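Local coordinates for Polyphosphate:AMP phosphotransferase (Meiothermus ruber H328, PDB 5O6M), which transfers phosphate from inorganic polyphosphate to nucleotides, converting AMP to ADP and ADP to ATP, at residues D[145-148]-D[149-153]; D[201-204]-D[205-209]. The protein carries 1 engineered substitution. All blocks are in the same frame, centred on the assembly; numbering follows the deposited sequence.

Interaction 1 of 2, residues D[145-148]-D[149-153]; sequences RYRH and IREFE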
# COMPACT_ATOMS: atom_id res chain seq x y z
N ARG D 145 12.78 -8.34 -20.66
CA ARG D 145 11.52 -7.80 -20.16
C ARG D 145 10.37 -7.93 -21.14
O ARG D 145 9.22 -7.94 -20.71
CB ARG D 145 11.73 -6.34 -19.75
CG ARG D 145 12.67 -6.22 -18.57
CD ARG D 145 12.96 -4.78 -18.18
NE ARG D 145 13.75 -4.74 -16.95
CZ ARG D 145 14.12 -3.62 -16.33
NH1 ARG D 145 13.76 -2.44 -16.83
NH2 ARG D 145 14.84 -3.68 -15.22
N TYR D 146 10.64 -8.06 -22.44
CA TYR D 146 9.55 -8.31 -23.38
C TYR D 146 8.82 -9.60 -23.02
O TYR D 146 7.59 -9.67 -23.06
CB TYR D 146 10.08 -8.38 -24.81
CG TYR D 146 10.81 -7.13 -25.26
CD1 TYR D 146 10.14 -5.93 -25.43
CD2 TYR D 146 12.18 -7.16 -25.49
CE1 TYR D 146 10.82 -4.79 -25.83
CE2 TYR D 146 12.87 -6.03 -25.89
CZ TYR D 146 12.18 -4.85 -26.06
OH TYR D 146 12.86 -3.72 -26.46
N ARG D 147 9.58 -10.63 -22.65
CA ARG D 147 8.99 -11.88 -22.21
C ARG D 147 8.20 -11.69 -20.92
O ARG D 147 7.03 -12.09 -20.83
CB ARG D 147 10.09 -12.92 -22.01
CG ARG D 147 9.65 -14.13 -21.21
CD ARG D 147 9.63 -15.38 -22.03
NE ARG D 147 9.78 -16.55 -21.17
CZ ARG D 147 9.48 -17.79 -21.54
NH1 ARG D 147 9.63 -18.79 -20.68
NH2 ARG D 147 9.00 -18.03 -22.75
N HIS D 148 8.82 -11.05 -19.92
CA HIS D 148 8.14 -10.76 -18.66
C HIS D 148 6.78 -10.13 -18.90
O HIS D 148 5.78 -10.51 -18.27
CB HIS D 148 9.00 -9.82 -17.81
CG HIS D 148 10.38 -10.32 -17.54
ND1 HIS D 148 11.38 -9.51 -17.06
CD2 HIS D 148 10.92 -11.56 -17.66
CE1 HIS D 148 12.48 -10.22 -16.91
NE2 HIS D 148 12.23 -11.47 -17.26
N ILE D 149 6.72 -9.16 -19.81
CA ILE D 149 5.50 -8.38 -20.01
C ILE D 149 4.43 -9.21 -20.69
O ILE D 149 3.26 -9.20 -20.29
CB ILE D 149 5.82 -7.10 -20.79
CG1 ILE D 149 6.69 -6.17 -19.93
CG2 ILE D 149 4.54 -6.41 -21.26
CD1 ILE D 149 7.12 -4.90 -20.63
N ARG D 150 4.80 -9.95 -21.74
CA ARG D 150 3.83 -10.84 -22.38
C ARG D 150 3.20 -11.78 -21.37
O ARG D 150 1.99 -12.00 -21.38
CB ARG D 150 4.49 -11.63 -23.51
CG ARG D 150 4.73 -10.85 -24.79
CD ARG D 150 5.12 -11.78 -25.93
NE ARG D 150 6.29 -12.58 -25.60
CZ ARG D 150 7.54 -12.22 -25.88
NH1 ARG D 150 7.79 -11.08 -26.51
NH2 ARG D 150 8.55 -13.02 -25.55
N GLU D 151 4.02 -12.35 -20.48
CA GLU D 151 3.53 -13.32 -19.52
C GLU D 151 2.76 -12.64 -18.39
O GLU D 151 1.78 -13.19 -17.89
CB GLU D 151 4.69 -14.14 -18.96
CG GLU D 151 5.41 -14.98 -20.01
CD GLU D 151 4.46 -15.92 -20.73
OE1 GLU D 151 4.67 -16.17 -21.94
OE2 GLU D 151 3.50 -16.40 -20.10
N PHE D 152 3.22 -11.46 -17.97
CA PHE D 152 2.47 -10.70 -16.98
C PHE D 152 1.08 -10.35 -17.50
O PHE D 152 0.08 -10.55 -16.80
CB PHE D 152 3.24 -9.43 -16.62
CG PHE D 152 2.48 -8.49 -15.72
CD1 PHE D 152 2.06 -8.90 -14.46
CD2 PHE D 152 2.21 -7.19 -16.12
CE1 PHE D 152 1.37 -8.04 -13.63
CE2 PHE D 152 1.52 -6.33 -15.29
CZ PHE D 152 1.10 -6.75 -14.05
N GLU D 153 1.00 -9.86 -18.73
CA GLU D 153 -0.30 -9.52 -19.30
C GLU D 153 -1.12 -10.76 -19.60
O GLU D 153 -2.35 -10.73 -19.48
CB GLU D 153 -0.12 -8.65 -20.55
CG GLU D 153 0.43 -7.26 -20.23
CD GLU D 153 0.69 -6.42 -21.46
OE1 GLU D 153 0.43 -6.90 -22.58
OE2 GLU D 153 1.15 -5.26 -21.31
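Four successive backbone bonds of the i to i+4 kind, from I149 N to R145 O, R150 N to Y146 O, E151 N to R147 O and F152 N to H148 O, wind residues 145-153 into the opening turns of the alpha-helix 145-158. The straightest is that from R150 N, at 171°. The side chain of R150 folds back over the preceding turn: a bend at chi3 (-57°) lays one face of its guanidinium over Y146 O and R147 CA, with NH2 3.6 Å from R147 CA and NH1 3.9 Å from Y146 CB. Arginine suits this place because its flat head can rest on the backbone while NH1 makes a salt bridge to E216 of helix 203-217. With an alanine in place of R150, E216 would probably lose its cationic mate and the backbone at Y146 and R147 its flat cover.

R147 and E151, one turn apart, touch through their CG methylenes, 4.5 Å from R147 CG to E151 CG, before their charged ends separate, R147 NH2 and E151 OE1 staying 4.8 Å apart. Each has its strong partner across the subunit boundary: R147 bridges to E151 of the second subunit, and E151 to R147 of that subunit, a reciprocal pairing. H148 is held at both ring nitrogens, ND1 by Y103 OH and NE2 by D158 of the second subunit.

I149 and F152 are apolar where the helix meets its own chain. I149 packs on H124, Y125 and T217, while the F152 ring meets H108 edge-to-face. CG1 of I149 stands beside its own backbone N (chi1 -67°), and this rotation carries it back over the preceding turn, 3.2 Å from R145 O, the carbonyl that also receives I149 N.

Interaction 2 of 2, residues D[201-204]-D[205-209]; sequences RLWD and RYQEA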
# COMPACT_ATOMS: atom_id res chain seq x y z
N ARG D 201 15.66 15.10 -28.77
CA ARG D 201 16.90 14.86 -29.50
C ARG D 201 17.12 13.38 -29.77
O ARG D 201 17.80 13.02 -30.74
CB ARG D 201 18.06 15.48 -28.70
CG ARG D 201 19.44 15.22 -29.23
CD ARG D 201 20.45 15.76 -28.23
NE ARG D 201 20.43 15.01 -26.98
CZ ARG D 201 21.01 13.82 -26.81
NH1 ARG D 201 21.68 13.25 -27.80
NH2 ARG D 201 20.93 13.22 -25.63
N LEU D 202 16.56 12.50 -28.93
CA LEU D 202 16.62 11.06 -29.10
C LEU D 202 15.40 10.49 -29.83
O LEU D 202 15.10 9.30 -29.67
CB LEU D 202 16.78 10.37 -27.74
CG LEU D 202 18.07 10.57 -26.95
CD1 LEU D 202 17.85 10.22 -25.49
CD2 LEU D 202 19.18 9.72 -27.53
N TRP D 203 14.69 11.31 -30.60
CA TRP D 203 13.42 10.88 -31.20
C TRP D 203 13.53 9.51 -31.86
O TRP D 203 12.67 8.64 -31.65
CB TRP D 203 12.95 11.92 -32.22
CG TRP D 203 11.75 11.49 -33.01
CD1 TRP D 203 11.75 10.72 -34.14
CD2 TRP D 203 10.38 11.83 -32.76
NE1 TRP D 203 10.47 10.55 -34.59
CE2 TRP D 203 9.61 11.22 -33.76
CE3 TRP D 203 9.74 12.59 -31.77
CZ2 TRP D 203 8.22 11.35 -33.82
CZ3 TRP D 203 8.36 12.71 -31.83
CH2 TRP D 203 7.62 12.09 -32.84
N ASP D 204 14.57 9.29 -32.66
CA ASP D 204 14.64 8.06 -33.45
C ASP D 204 14.88 6.84 -32.57
O ASP D 204 14.30 5.77 -32.80
CB ASP D 204 15.72 8.17 -34.52
CG ASP D 204 15.38 9.21 -35.57
OD1 ASP D 204 14.22 9.21 -36.05
OD2 ASP D 204 16.26 10.03 -35.92
N ARG D 205 15.74 6.96 -31.55
CA ARG D 205 15.95 5.83 -30.66
C ARG D 205 14.68 5.48 -29.90
O ARG D 205 14.42 4.30 -29.63
CB ARG D 205 17.10 6.11 -29.70
CG ARG D 205 18.48 6.07 -30.36
CD ARG D 205 19.57 5.83 -29.32
NE ARG D 205 20.56 6.91 -29.29
CZ ARG D 205 21.75 6.85 -29.87
NH1 ARG D 205 22.58 7.88 -29.79
NH2 ARG D 205 22.12 5.75 -30.52
N TYR D 206 13.87 6.48 -29.54
CA TYR D 206 12.58 6.21 -28.92
C TYR D 206 11.62 5.52 -29.88
O TYR D 206 10.93 4.57 -29.50
CB TYR D 206 11.95 7.49 -28.38
CG TYR D 206 12.33 7.82 -26.94
CD1 TYR D 206 13.19 8.86 -26.64
CD2 TYR D 206 11.82 7.07 -25.89
CE1 TYR D 206 13.53 9.15 -25.33
CE2 TYR D 206 12.15 7.35 -24.58
CZ TYR D 206 13.01 8.39 -24.30
OH TYR D 206 13.34 8.67 -23.00
N GLN D 207 11.55 5.98 -31.13
CA GLN D 207 10.68 5.34 -32.10
C GLN D 207 11.05 3.87 -32.29
O GLN D 207 10.17 3.01 -32.43
CB GLN D 207 10.73 6.08 -33.44
CG GLN D 207 10.24 7.52 -33.36
CD GLN D 207 8.73 7.62 -33.31
OE1 GLN D 207 8.04 7.27 -34.27
NE2 GLN D 207 8.20 8.08 -32.18
N GLU D 208 12.35 3.57 -32.32
CA GLU D 208 12.79 2.19 -32.44
C GLU D 208 12.34 1.36 -31.24
O GLU D 208 11.88 0.23 -31.39
CB GLU D 208 14.30 2.14 -32.61
CG GLU D 208 14.79 2.74 -33.91
CD GLU D 208 16.29 2.98 -33.93
OE1 GLU D 208 16.96 2.66 -32.93
OE2 GLU D 208 16.79 3.48 -34.96
N ALA D 209 12.48 1.92 -30.03
CA ALA D 209 12.05 1.20 -28.84
C ALA D 209 10.56 0.92 -28.87
O ALA D 209 10.11 -0.17 -28.49
CB ALA D 209 12.43 1.99 -27.59
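The first turn of helix 203-217 begins here, with L202 at the N-cap position and W203 and Q207 stacked one turn apart along the helix. L202 O accepts the N-H of Y206 N at 3.1 Å, W203 O that of Q207 and D204 O that of E208, so the alpha-helical pattern starts directly from the cap residue.

The clearest side-chain contact is that of Q207 over the indole of W203. A turn at chi2 (-77°) folds the glutamine over one face, placing CG 3.7 Å from the centroid of the five-membered ring, a CH-pi contact. The amide continues across the indole, its plane only 14° from that of the ring, and Q207 NE2 comes within 3.7 Å of W203 CZ2 near the rim. Glutamine serves well, having both a methylene to press on the ring and a flat end to stack. W203 itself is buried, packing against K172 and Q175 of helix 172-183.

Within the turn L202 meets Y206 and R205, and outside it packs on V133 of helix 130-133. Its CB lies 4.0 Å from CD1 of Y206, and its CD2 abuts the rim of the R205 guanidinium, in its plane, 3.6 Å from NE. Beyond this, Y206 packs on V130, which lines the ATP pocket, and on V133, while its hydroxyl is hydrogen-bonded to D199; its side chain remains about 6 Å from the nucleotide.

E208 sends its CG to within 3.3 Å of D204 O. The chemistry thus divides: L202, W203 and Y206 pack on neighbouring elements, whereas D204, R205 and E208 are exposed, and the negative charge of D204, in the first turn, is likely to be favoured by the helix dipole.

Both contacts are local turns of helices, so neither closes a long loop; they follow one another in series, without nesting or crossing. From the N terminus, interaction 1 forms the beginning of helix 145-158. The chain then passes through strand 161-169 of the parallel sheet and helices 172-183 and 195-201 before interaction 2 starts helix 203-217. Their centres lie 22 Å apart and their nearest atoms about 5 Å, without touching. The tie runs instead through the later part of helix 203-217, where A212, E216 and T217 meet the helix of interaction 1. Thus residues 145-153 join helix 203-217 and the second subunit, while residues 201-209 join the start of helix 203-217 to helices 130-133 and 172-183.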